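Local structure of AlyGC (Glaciecola chathamensis, 5GKD) at residues Tyr303-Asn308 / Ala335-Asn340; Val291-Pro296 / Gln323-Ser328; His241-Ile246 / Ile266-Ile271; Ala309-Asn314 / Asn342-Val347. The protein cleaves alginate as a lyase of polysaccharide lyase family 6, probably by beta-elimination at a site that holds a calcium ion. One frame throughout, in Å; residues are numbered along the deposited sequence.

All four contacts join neighbouring coils of one right-handed parallel beta-helix, and they lie on one side of the centre of the chain. Contact 1 sits in the middle: its centre is about 9 Å from that of contact 2, 10 Å from contact 3 and 16 Å from contact 4. Probable backbone hydrogen bonds connect them, from V295 N to Y303 O between contacts 1 and 2, from D269 N to D307 O between 3 and 1, and from I311 N to N340 O between 1 and 4. Contact 1 supplies Y303 to the carbonate pocket. The M292 side chain of contact 2 is about 6 Å from that ion and about 11 Å from the calcium.

Contact 1: Tyr303-Asn308 / Ala335-Asn340; sequences YHQVDN and APINSN. With CO3 (carbonate ion), chain J.
Q305 lays its extended side chain at about a right angle across I337, with OE1 3.4 Å from I337 CD1. With CG turned opposite the backbone N (chi1 175°), the amide is carried over to the other coil, where NE2 donates to A335 O at 2.8 Å, within the plane of that carbonyl. Were Q305 replaced by an alanine, A335 O would probably lose this donor and the flank of I337 be uncovered. Further along, D307 and N338 run side by side. N338 ND2 gives D307 OD1 a nearly straight bond of 3.0 Å that comes in from above the carboxylate plane. The segments follow each other in parallel, as successive coils of a beta-helix do, but pair through a single bridge, D307 with I337. I337 N donates to V306 O at 2.9 Å. I337 O is gripped from opposite faces, by N308 N at 3.0 Å and by the hydroxyl of S339, two residues on, OG at 2.8 Å. On the inner side V306 CB meets P336 CB at 4.0 Å, and both side chains rest on V291. N308 ND2 is bonded to D269 of the preceding coil, while two waters link N308 OD1 to N338 O and N340 ND2. At the far end of 303-308, Y303 OH donates to carbonate O2, an ion also held by R240 and R264.

Contact 2: Val291-Pro296 / Gln323-Ser328; sequences VMNGVP and QFAAGS
V291 and F324 lie next to each other on one side of the paired strands: V291 CG2 approaches the ring at its edge, 3.7 Å from F324 CD1, so the methyl lies near the ring plane and not over a face. The same ring meets F366 edge-to-face. On the other side lie M292 and A326. The M292 chain bends at its thioether (chi3 70°), which brings CE back to 4.0 Å from A326 O, and a CB at G327 would probably crowd this methyl. N293 points its amide across the corner of 323-328, with OD1 3.2 Å from A325 CB and ND2 alongside S328 CB at 3.5 Å. ND2 is satisfied by R332 O and D359 OD2, and the latter also binds S328 OG, so one carboxylate oxygen ties the two side chains together. V291 N donates to Q323 O at 2.9 Å, and N293 N to A326 O at 3.0 Å. Between them the register slips by one residue, a beta bulge at A325, where 323-328 turns its corner and enters a type II turn from A325 to S328. Strand 289-292 lies parallel between 263-265, reached by backbone bonding of M292 with V265, and 322-326, which passes the pairing on to 355-357 through F324 and T356.

Contact 3: His241-Ile246 / Ile266-Ile271; sequences HGNGNI and INRDQI
The turn between two faces of the parallel beta-helix is repeated here in successive coils, and N245 and Q270 lie side by side there, joined by hydrogen bonds. The planes of their amides are 29° apart. Q270 OE1 takes two bonds from N245: the backbone N at 3.0 Å, nearly along the C=O axis, and ND2 at 3.1 Å, on a lone pair in the carbonyl plane. A bend at chi2 (-67°) folds the Q270 chain back, and NE2 reaches G242 O at 2.9 Å and I266 O at 3.0 Å. With both ends of the amide bonded, its rotation is fixed. An alanine here is likely to leave N245 N, N245 ND2 and G242 O without these mates and open a gap beside the N245 amide. At the outer side, N243 OD1 accepts from R268 N at 2.9 Å, and its amide leans over one face of the R268 guanidinium, planes 45° apart. N267 OD1 collects two waters, one shared with H241 ND1 and one with G242 N, while N267 ND2 binds R240 O. Past the turn I271 N donates to N245 O at 2.9 Å, and the strands pair in parallel at I246 and I271. N245 OD1 bonds N223 N of the coil before, so amide-to-backbone bonding runs ladder-like from coil to coil, as at the stacked turns of pectate lyase-like beta-helices.

Contact 4: Ala309-Asn314 / Asn342-Val347; sequences ALIENN and NNNLIV
N344 sets its amide alongside that of N314, the two pointing the same way with planes only 8° apart. N344 OD1 takes two bonds from N314, one from the backbone N at 2.8 Å and one from ND2 at 3.1 Å. With CG opposite its own carbonyl carbon (chi1 -61°), the N344 amide stands up toward the other coil, and ND2 on its far corner donates an almost straight bond to I311 O at 2.9 Å, from above the carbonyl plane. N342 N reaches the same oxygen at 3.0 Å from the opposite face, so I311 O is held on both sides. N342 itself contributes chiefly backbone: its O accepts from N313 N at 3.2 Å and sits against E312 CA, where the strands pair in parallel. The third of the trio, N314, returns a bond through its backbone O, which L345 N meets at 2.9 Å. Its own amide is tied to the coil before, OD1 to N275 N and ND2 to I272 O. N313 and N343, both with left-handed helical backbone angles, form the bend itself and lay their amides alongside each other, 8° apart, with N313 ND2 bonded to G409 O. Asparagines so aligned from coil to coil, each after a residue with left-handed angles, fit the asparagine ladder at the T2 turn of pectate lyase-like beta-helices. Strand 339-347 runs between 310-317 and 364-372. N369 OD1 binds N344 N from the latter, and L345 packs on I388 and on M390 of strand 390-392.

Contact 1: Tyr303-Asn308 / Ala335-Asn340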
loop_
_atom_site.group_PDB
_atom_site.type_symbol
_atom_site.label_atom_id
_atom_site.label_comp_id
_atom_site.label_asym_id
_atom_site.label_seq_id
_atom_site.Cartn_x
_atom_site.Cartn_y
_atom_site.Cartn_z
ATOM N N TYR A 303 16.934 28.195 -8.903
ATOM C CA TYR A 303 16.618 28.955 -10.099
ATOM C C TYR A 303 17.599 30.100 -10.308
ATOM O O TYR A 303 17.695 30.942 -9.494
ATOM C CB TYR A 303 15.170 29.467 -10.053
ATOM C CG TYR A 303 14.078 28.422 -9.999
ATOM C CD1 TYR A 303 13.573 27.872 -11.159
ATOM C CD2 TYR A 303 13.561 27.990 -8.809
ATOM C CE1 TYR A 303 12.581 26.973 -11.127
ATOM C CE2 TYR A 303 12.566 27.062 -8.771
ATOM C CZ TYR A 303 12.091 26.543 -9.926
ATOM O OH TYR A 303 11.115 25.632 -9.882
ATOM N N HIS A 304 18.330 30.101 -11.401
ATOM C CA HIS A 304 19.293 31.144 -11.663
ATOM C C HIS A 304 18.708 32.253 -12.517
ATOM O O HIS A 304 18.014 31.993 -13.465
ATOM C CB HIS A 304 20.569 30.579 -12.247
ATOM C CG HIS A 304 21.221 29.567 -11.379
ATOM N ND1 HIS A 304 20.702 28.320 -11.189
ATOM C CD2 HIS A 304 22.350 29.618 -10.646
ATOM C CE1 HIS A 304 21.474 27.645 -10.380
ATOM N NE2 HIS A 304 22.475 28.411 -10.025
ATOM N N GLN A 305 19.000 33.487 -12.142
ATOM C CA GLN A 305 18.455 34.667 -12.797
ATOM C C GLN A 305 18.683 34.625 -14.302
ATOM O O GLN A 305 19.760 34.254 -14.773
ATOM C CB GLN A 305 19.113 35.908 -12.194
ATOM C CG GLN A 305 18.737 37.246 -12.840
ATOM C CD GLN A 305 19.480 38.408 -12.207
ATOM O OE1 GLN A 305 20.694 38.346 -12.020
ATOM N NE2 GLN A 305 18.753 39.469 -11.863
ATOM N N VAL A 306 17.657 34.996 -15.062
ATOM C CA VAL A 306 17.822 35.123 -16.504
ATOM C C VAL A 306 18.718 36.318 -16.805
ATOM O O VAL A 306 18.451 37.446 -16.377
ATOM C CB VAL A 306 16.462 35.259 -17.202
ATOM C CG1 VAL A 306 16.663 35.652 -18.641
ATOM C CG2 VAL A 306 15.728 33.958 -17.140
ATOM N N ASP A 307 19.783 36.070 -17.556
ATOM C CA ASP A 307 20.838 37.041 -17.812
ATOM C C ASP A 307 21.290 36.833 -19.245
ATOM O O ASP A 307 21.725 35.733 -19.593
ATOM C CB ASP A 307 21.995 36.832 -16.829
ATOM C CG ASP A 307 23.084 37.877 -16.942
ATOM O OD1 ASP A 307 23.017 38.755 -17.822
ATOM O OD2 ASP A 307 24.025 37.806 -16.118
ATOM N N ASN A 308 21.153 37.867 -20.078
ATOM C CA ASN A 308 21.581 37.805 -21.473
ATOM C C ASN A 308 20.839 36.708 -22.246
ATOM O O ASN A 308 21.431 35.944 -23.010
ATOM C CB ASN A 308 23.103 37.617 -21.561
ATOM C CG ASN A 308 23.642 37.805 -22.965
ATOM O OD1 ASN A 308 23.100 38.564 -23.748
ATOM N ND2 ASN A 308 24.710 37.102 -23.285
ATOM N N ALA A 335 14.885 39.541 -11.103
ATOM C CA ALA A 335 14.212 39.705 -12.384
ATOM C C ALA A 335 15.205 39.614 -13.539
ATOM O O ALA A 335 16.413 39.745 -13.343
ATOM C CB ALA A 335 13.473 41.042 -12.413
ATOM N N PRO A 336 14.720 39.379 -14.756
ATOM C CA PRO A 336 15.635 39.181 -15.892
ATOM C C PRO A 336 16.456 40.427 -16.219
ATOM O O PRO A 336 15.950 41.553 -16.183
ATOM C CB PRO A 336 14.691 38.828 -17.045
ATOM C CG PRO A 336 13.442 38.371 -16.412
ATOM C CD PRO A 336 13.319 39.128 -15.126
ATOM N N ILE A 337 17.731 40.221 -16.575
ATOM C CA ILE A 337 18.619 41.335 -16.895
ATOM C C ILE A 337 19.356 41.102 -18.210
ATOM O O ILE A 337 19.436 39.986 -18.728
ATOM C CB ILE A 337 19.643 41.615 -15.771
ATOM C CG1 ILE A 337 20.385 40.339 -15.372
ATOM C CG2 ILE A 337 18.946 42.222 -14.575
ATOM C CD1 ILE A 337 21.592 40.577 -14.445
ATOM N N ASN A 338 19.867 42.207 -18.764
ATOM C CA ASN A 338 20.711 42.211 -19.966
ATOM C C ASN A 338 20.146 41.382 -21.115
ATOM O O ASN A 338 20.900 40.832 -21.912
ATOM C CB ASN A 338 22.122 41.726 -19.645
ATOM C CG ASN A 338 22.743 42.486 -18.509
ATOM O OD1 ASN A 338 22.697 43.709 -18.468
ATOM N ND2 ASN A 338 23.312 41.762 -17.564
ATOM N N SER A 339 18.833 41.304 -21.246
ATOM C CA SER A 339 18.235 40.423 -22.235
ATOM C C SER A 339 17.610 41.221 -23.373
ATOM O O SER A 339 17.455 42.445 -23.300
ATOM C CB SER A 339 17.198 39.513 -21.562
ATOM O OG SER A 339 17.860 38.654 -20.664
ATOM N N ASN A 340 17.229 40.505 -24.432
ATOM C CA ASN A 340 16.722 41.123 -25.655
ATOM C C ASN A 340 15.677 40.237 -26.311
ATOM O O ASN A 340 15.909 39.045 -26.504
ATOM C CB ASN A 340 17.857 41.387 -26.649
ATOM C CG ASN A 340 18.779 42.509 -26.196
ATOM O OD1 ASN A 340 18.489 43.685 -26.420
ATOM N ND2 ASN A 340 19.869 42.156 -25.535
HETATM C C CO3 J . 11.140 22.840 -12.174
HETATM O O1 CO3 J . 10.876 22.628 -13.433
HETATM O O2 CO3 J . 10.686 23.983 -11.755
HETATM O O3 CO3 J . 11.841 21.947 -11.432
HETATM O O HOH W 1 20.510 39.189 -25.251
HETATM O O HOH W 2 22.895 41.688 -23.332
#

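Contact 2: Val291-Pro296 / Gln323-Ser328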
loop_
_atom_site.group_PDB
_atom_site.type_symbol
_atom_site.label_atom_id
_atom_site.label_comp_id
_atom_site.label_asym_id
_atom_site.label_seq_id
_atom_site.Cartn_x
_atom_site.Cartn_y
_atom_site.Cartn_z
ATOM N N VAL A 291 9.744 33.519 -19.278
ATOM C CA VAL A 291 11.033 34.003 -18.818
ATOM C C VAL A 291 10.929 34.143 -17.306
ATOM O O VAL A 291 10.208 35.013 -16.799
ATOM C CB VAL A 291 11.436 35.326 -19.480
ATOM C CG1 VAL A 291 12.872 35.671 -19.120
ATOM C CG2 VAL A 291 11.287 35.234 -20.995
ATOM N N MET A 292 11.636 33.286 -16.584
ATOM C CA MET A 292 11.449 33.175 -15.146
ATOM C C MET A 292 12.254 34.214 -14.371
ATOM O O MET A 292 13.286 34.714 -14.827
ATOM C CB MET A 292 11.840 31.783 -14.659
ATOM C CG MET A 292 10.736 30.754 -14.765
ATOM S SD MET A 292 11.075 29.263 -13.801
ATOM C CE MET A 292 10.920 29.889 -12.123
ATOM N N ASN A 293 11.751 34.536 -13.186
ATOM C CA ASN A 293 12.567 35.114 -12.131
ATOM C C ASN A 293 13.441 34.035 -11.517
ATOM O O ASN A 293 13.059 32.869 -11.472
ATOM C CB ASN A 293 11.686 35.731 -11.041
ATOM C CG ASN A 293 11.627 37.246 -11.131
ATOM O OD1 ASN A 293 11.749 37.804 -12.206
ATOM N ND2 ASN A 293 11.493 37.910 -9.991
ATOM N N GLY A 294 14.622 34.435 -11.043
ATOM C CA GLY A 294 15.527 33.557 -10.343
ATOM C C GLY A 294 15.711 33.965 -8.886
ATOM O O GLY A 294 15.103 34.903 -8.387
ATOM N N VAL A 295 16.553 33.210 -8.201
ATOM C CA VAL A 295 16.883 33.446 -6.799
ATOM C C VAL A 295 18.256 34.109 -6.743
ATOM O O VAL A 295 19.199 33.590 -7.355
ATOM C CB VAL A 295 16.892 32.136 -5.988
ATOM C CG1 VAL A 295 17.150 32.422 -4.503
ATOM C CG2 VAL A 295 15.618 31.340 -6.173
ATOM N N PRO A 296 18.414 35.239 -6.046
ATOM C CA PRO A 296 19.762 35.785 -5.843
ATOM C C PRO A 296 20.639 34.762 -5.142
ATOM O O PRO A 296 20.205 34.104 -4.196
ATOM C CB PRO A 296 19.529 37.017 -4.962
ATOM C CG PRO A 296 18.048 37.263 -4.982
ATOM C CD PRO A 296 17.398 35.960 -5.264
ATOM N N GLN A 323 4.708 34.862 -20.444
ATOM C CA GLN A 323 4.852 35.333 -19.076
ATOM C C GLN A 323 6.300 35.698 -18.790
ATOM O O GLN A 323 7.203 34.865 -18.931
ATOM C CB GLN A 323 4.305 34.292 -18.103
ATOM C CG GLN A 323 2.828 34.027 -18.375
ATOM C CD GLN A 323 2.060 33.439 -17.187
ATOM O OE1 GLN A 323 2.644 32.937 -16.232
ATOM N NE2 GLN A 323 0.737 33.507 -17.254
ATOM N N PHE A 324 6.519 36.951 -18.400
ATOM C CA PHE A 324 7.839 37.457 -18.068
ATOM C C PHE A 324 7.947 37.608 -16.560
ATOM O O PHE A 324 6.976 37.971 -15.890
ATOM C CB PHE A 324 8.105 38.805 -18.749
ATOM C CG PHE A 324 8.029 38.762 -20.252
ATOM C CD1 PHE A 324 9.007 38.116 -20.992
ATOM C CD2 PHE A 324 7.021 39.412 -20.924
ATOM C CE1 PHE A 324 8.952 38.105 -22.383
ATOM C CE2 PHE A 324 6.969 39.408 -22.312
ATOM C CZ PHE A 324 7.932 38.754 -23.036
ATOM N N ALA A 325 9.139 37.332 -16.037
ATOM C CA ALA A 325 9.393 37.298 -14.599
ATOM C C ALA A 325 8.473 36.311 -13.877
ATOM O O ALA A 325 8.143 36.494 -12.705
ATOM C CB ALA A 325 9.284 38.695 -13.995
ATOM N N ALA A 326 8.067 35.247 -14.563
ATOM C CA ALA A 326 7.199 34.242 -13.958
ATOM C C ALA A 326 7.869 33.574 -12.759
ATOM O O ALA A 326 9.075 33.343 -12.743
ATOM C CB ALA A 326 6.818 33.187 -14.996
ATOM N N GLY A 327 7.074 33.264 -11.749
ATOM C CA GLY A 327 7.607 32.748 -10.511
ATOM C C GLY A 327 8.076 33.804 -9.536
ATOM O O GLY A 327 8.617 33.451 -8.480
ATOM N N SER A 328 7.890 35.085 -9.847
ATOM C CA SER A 328 8.373 36.133 -8.958
ATOM C C SER A 328 7.703 36.019 -7.599
ATOM O O SER A 328 6.474 35.916 -7.506
ATOM C CB SER A 328 8.092 37.510 -9.556
ATOM O OG SER A 328 8.431 38.533 -8.638
#

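Contact 3: His241-Ile246 / Ile266-Ile271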
loop_
_atom_site.group_PDB
_atom_site.type_symbol
_atom_site.label_atom_id
_atom_site.label_comp_id
_atom_site.label_asym_id
_atom_site.label_seq_id
_atom_site.Cartn_x
_atom_site.Cartn_y
_atom_site.Cartn_z
ATOM N N HIS A 241 18.620 24.207 -15.940
ATOM C CA HIS A 241 19.880 24.593 -15.332
ATOM C C HIS A 241 20.931 24.657 -16.428
ATOM O O HIS A 241 20.814 23.983 -17.451
ATOM C CB HIS A 241 20.391 23.601 -14.251
ATOM C CG HIS A 241 19.468 23.392 -13.092
ATOM N ND1 HIS A 241 18.971 24.426 -12.324
ATOM C CD2 HIS A 241 18.985 22.252 -12.544
ATOM C CE1 HIS A 241 18.213 23.931 -11.363
ATOM N NE2 HIS A 241 18.200 22.614 -11.478
ATOM N N GLY A 242 21.978 25.432 -16.198
ATOM C CA GLY A 242 23.023 25.440 -17.214
ATOM C C GLY A 242 22.793 26.487 -18.285
ATOM O O GLY A 242 21.667 26.845 -18.618
ATOM N N ASN A 243 23.898 26.941 -18.879
ATOM C CA ASN A 243 23.969 28.203 -19.604
ATOM C C ASN A 243 24.445 28.003 -21.030
ATOM O O ASN A 243 25.099 27.016 -21.360
ATOM C CB ASN A 243 24.930 29.166 -18.904
ATOM C CG ASN A 243 24.619 29.328 -17.446
ATOM O OD1 ASN A 243 23.517 29.721 -17.081
ATOM N ND2 ASN A 243 25.582 29.006 -16.596
ATOM N N GLY A 244 24.118 28.971 -21.877
ATOM C CA GLY A 244 24.710 29.023 -23.200
ATOM C C GLY A 244 24.136 28.051 -24.197
ATOM O O GLY A 244 24.855 27.594 -25.082
ATOM N N ASN A 245 22.851 27.746 -24.091
ATOM C CA ASN A 245 22.177 26.776 -24.937
ATOM C C ASN A 245 21.456 27.463 -26.085
ATOM O O ASN A 245 21.037 28.615 -25.982
ATOM C CB ASN A 245 21.189 25.968 -24.105
ATOM C CG ASN A 245 21.873 25.282 -22.947
ATOM O OD1 ASN A 245 22.527 24.255 -23.131
ATOM N ND2 ASN A 245 21.780 25.874 -21.762
ATOM N N ILE A 246 21.288 26.740 -27.177
ATOM C CA ILE A 246 20.575 27.254 -28.333
ATOM C C ILE A 246 19.345 26.396 -28.547
ATOM O O ILE A 246 19.457 25.178 -28.712
ATOM C CB ILE A 246 21.459 27.292 -29.587
ATOM C CG1 ILE A 246 22.734 28.081 -29.289
ATOM C CG2 ILE A 246 20.693 27.931 -30.738
ATOM C CD1 ILE A 246 23.586 28.405 -30.518
ATOM N N ILE A 266 15.392 30.089 -18.321
ATOM C CA ILE A 266 16.001 30.285 -17.021
ATOM C C ILE A 266 17.485 30.289 -17.301
ATOM O O ILE A 266 17.867 29.823 -18.287
ATOM C CB ILE A 266 15.682 29.157 -16.018
ATOM C CG1 ILE A 266 14.202 28.820 -16.005
ATOM C CG2 ILE A 266 16.208 29.509 -14.641
ATOM C CD1 ILE A 266 13.860 27.490 -15.433
ATOM N N ASN A 267 18.300 30.818 -16.421
ATOM C CA ASN A 267 19.744 30.859 -16.554
ATOM C C ASN A 267 20.333 31.848 -17.576
ATOM O O ASN A 267 19.661 32.696 -18.045
ATOM C CB ASN A 267 20.342 29.449 -16.615
ATOM C CG ASN A 267 19.546 28.433 -15.804
ATOM O OD1 ASN A 267 19.563 28.447 -14.625
ATOM N ND2 ASN A 267 18.803 27.644 -16.452
ATOM N N ARG A 268 21.606 31.715 -17.872
ATOM C CA ARG A 268 22.315 32.636 -18.718
ATOM C C ARG A 268 22.630 32.282 -20.122
ATOM O O ARG A 268 22.718 31.178 -20.461
ATOM C CB ARG A 268 23.636 33.026 -18.071
ATOM C CG ARG A 268 23.650 32.970 -16.569
ATOM C CD ARG A 268 24.699 33.864 -15.949
ATOM N NE ARG A 268 26.031 33.543 -16.383
ATOM C CZ ARG A 268 26.767 32.572 -15.877
ATOM N NH1 ARG A 268 26.314 31.824 -14.902
ATOM N NH2 ARG A 268 27.962 32.361 -16.338
ATOM N N ASP A 269 22.831 33.313 -20.914
ATOM C CA ASP A 269 23.230 33.223 -22.288
ATOM C C ASP A 269 22.413 32.288 -23.157
ATOM O O ASP A 269 22.928 31.649 -23.998
ATOM C CB ASP A 269 24.722 32.859 -22.380
ATOM C CG ASP A 269 25.616 33.764 -21.552
ATOM O OD1 ASP A 269 25.467 34.964 -21.541
ATOM O OD2 ASP A 269 26.507 33.268 -20.901
ATOM N N GLN A 270 21.130 32.229 -22.935
ATOM C CA GLN A 270 20.307 31.358 -23.768
ATOM C C GLN A 270 19.937 32.060 -25.074
ATOM O O GLN A 270 19.733 33.276 -25.103
ATOM C CB GLN A 270 19.048 30.934 -23.015
ATOM C CG GLN A 270 19.270 30.524 -21.541
ATOM C CD GLN A 270 20.081 29.230 -21.346
ATOM O OE1 GLN A 270 20.779 28.756 -22.247
ATOM N NE2 GLN A 270 19.980 28.661 -20.149
ATOM N N ILE A 271 19.863 31.290 -26.158
ATOM C CA ILE A 271 19.391 31.779 -27.447
ATOM C C ILE A 271 18.151 30.986 -27.854
ATOM O O ILE A 271 18.208 29.760 -28.003
ATOM C CB ILE A 271 20.479 31.692 -28.527
ATOM C CG1 ILE A 271 21.650 32.605 -28.179
ATOM C CG2 ILE A 271 19.902 32.044 -29.878
ATOM C CD1 ILE A 271 22.897 32.349 -29.024
HETATM O O HOH W 3 18.592 27.161 -12.289
HETATM O O HOH W 4 22.108 27.083 -13.825
#

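Contact 4: Ala309-Asn314 / Asn342-Val347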
loop_
_atom_site.group_PDB
_atom_site.type_symbol
_atom_site.label_atom_id
_atom_site.label_comp_id
_atom_site.label_asym_id
_atom_site.label_seq_id
_atom_site.Cartn_x
_atom_site.Cartn_y
_atom_site.Cartn_z
ATOM N N ALA A 309 19.534 36.614 -22.044
ATOM C CA ALA A 309 18.702 35.849 -22.964
ATOM C C ALA A 309 18.534 36.604 -24.280
ATOM O O ALA A 309 18.518 37.836 -24.316
ATOM C CB ALA A 309 17.326 35.575 -22.355
ATOM N N LEU A 310 18.406 35.852 -25.367
ATOM C CA LEU A 310 18.162 36.410 -26.696
ATOM C C LEU A 310 16.999 35.654 -27.324
ATOM O O LEU A 310 17.099 34.450 -27.587
ATOM C CB LEU A 310 19.415 36.311 -27.563
ATOM C CG LEU A 310 19.667 37.235 -28.761
ATOM C CD1 LEU A 310 20.078 36.385 -29.946
ATOM C CD2 LEU A 310 18.521 38.170 -29.128
ATOM N N ILE A 311 15.901 36.351 -27.558
ATOM C CA ILE A 311 14.650 35.746 -28.009
ATOM C C ILE A 311 14.278 36.436 -29.319
ATOM O O ILE A 311 13.725 37.538 -29.302
ATOM C CB ILE A 311 13.542 35.887 -26.951
ATOM C CG1 ILE A 311 14.025 35.337 -25.604
ATOM C CG2 ILE A 311 12.278 35.207 -27.398
ATOM C CD1 ILE A 311 13.052 35.460 -24.459
ATOM N N GLU A 312 14.583 35.820 -30.463
ATOM C CA GLU A 312 14.350 36.523 -31.716
ATOM C C GLU A 312 13.760 35.607 -32.774
ATOM O O GLU A 312 13.968 34.396 -32.769
ATOM C CB GLU A 312 15.639 37.200 -32.246
ATOM C CG GLU A 312 16.628 36.276 -32.903
ATOM C CD GLU A 312 18.035 36.856 -32.969
ATOM O OE1 GLU A 312 18.211 38.084 -32.742
ATOM O OE2 GLU A 312 18.962 36.057 -33.227
ATOM N N ASN A 313 12.990 36.217 -33.671
ATOM C CA ASN A 313 12.410 35.543 -34.838
ATOM C C ASN A 313 11.586 34.310 -34.477
ATOM O O ASN A 313 11.535 33.342 -35.230
ATOM C CB ASN A 313 13.497 35.191 -35.845
ATOM C CG ASN A 313 14.051 36.427 -36.516
ATOM O OD1 ASN A 313 15.104 36.922 -36.148
ATOM N ND2 ASN A 313 13.313 36.948 -37.485
ATOM N N ASN A 314 10.902 34.347 -33.348
ATOM C CA ASN A 314 9.916 33.330 -33.048
ATOM C C ASN A 314 8.524 33.775 -33.487
ATOM O O ASN A 314 8.186 34.962 -33.480
ATOM C CB ASN A 314 9.947 33.008 -31.554
ATOM C CG ASN A 314 11.326 32.605 -31.103
ATOM O OD1 ASN A 314 11.812 31.523 -31.452
ATOM N ND2 ASN A 314 11.997 33.490 -30.386
ATOM N N ASN A 342 13.496 40.449 -29.854
ATOM C CA ASN A 342 13.426 41.202 -31.104
ATOM C C ASN A 342 12.844 40.359 -32.229
ATOM O O ASN A 342 13.010 39.139 -32.260
ATOM C CB ASN A 342 14.801 41.673 -31.598
ATOM C CG ASN A 342 15.703 42.110 -30.491
ATOM O OD1 ASN A 342 15.353 42.988 -29.706
ATOM N ND2 ASN A 342 16.875 41.494 -30.404
ATOM N N ASN A 343 12.210 41.041 -33.187
ATOM C CA ASN A 343 11.816 40.461 -34.474
ATOM C C ASN A 343 10.908 39.244 -34.322
ATOM O O ASN A 343 10.875 38.372 -35.186
ATOM C CB ASN A 343 13.047 40.123 -35.314
ATOM C CG ASN A 343 13.851 41.354 -35.662
ATOM O OD1 ASN A 343 14.808 41.697 -34.976
ATOM N ND2 ASN A 343 13.452 42.040 -36.722
ATOM N N ASN A 344 10.155 39.191 -33.234
ATOM C CA ASN A 344 9.171 38.146 -33.031
ATOM C C ASN A 344 7.823 38.546 -33.632
ATOM O O ASN A 344 7.554 39.714 -33.911
ATOM C CB ASN A 344 9.043 37.828 -31.540
ATOM C CG ASN A 344 10.363 37.314 -30.945
ATOM O OD1 ASN A 344 10.751 36.175 -31.179
ATOM N ND2 ASN A 344 11.060 38.162 -30.221
ATOM N N LEU A 345 6.971 37.551 -33.821
ATOM C CA LEU A 345 5.656 37.737 -34.412
ATOM C C LEU A 345 4.630 37.075 -33.513
ATOM O O LEU A 345 4.708 35.870 -33.253
ATOM C CB LEU A 345 5.593 37.159 -35.827
ATOM C CG LEU A 345 4.210 37.059 -36.477
ATOM C CD1 LEU A 345 3.631 38.414 -36.814
ATOM C CD2 LEU A 345 4.276 36.210 -37.738
ATOM N N ILE A 346 3.674 37.869 -33.049
ATOM C CA ILE A 346 2.618 37.430 -32.151
ATOM C C ILE A 346 1.298 37.744 -32.831
ATOM O O ILE A 346 0.974 38.915 -33.053
ATOM C CB ILE A 346 2.700 38.129 -30.782
ATOM C CG1 ILE A 346 4.065 37.914 -30.129
ATOM C CG2 ILE A 346 1.590 37.649 -29.892
ATOM C CD1 ILE A 346 4.262 38.699 -28.843
ATOM N N VAL A 347 0.547 36.710 -33.170
ATOM C CA VAL A 347 -0.775 36.845 -33.751
ATOM C C VAL A 347 -1.726 36.083 -32.850
ATOM O O VAL A 347 -1.578 34.867 -32.669
ATOM C CB VAL A 347 -0.838 36.316 -35.191
ATOM C CG1 VAL A 347 -2.250 36.501 -35.740
ATOM C CG2 VAL A 347 0.182 37.013 -36.060
#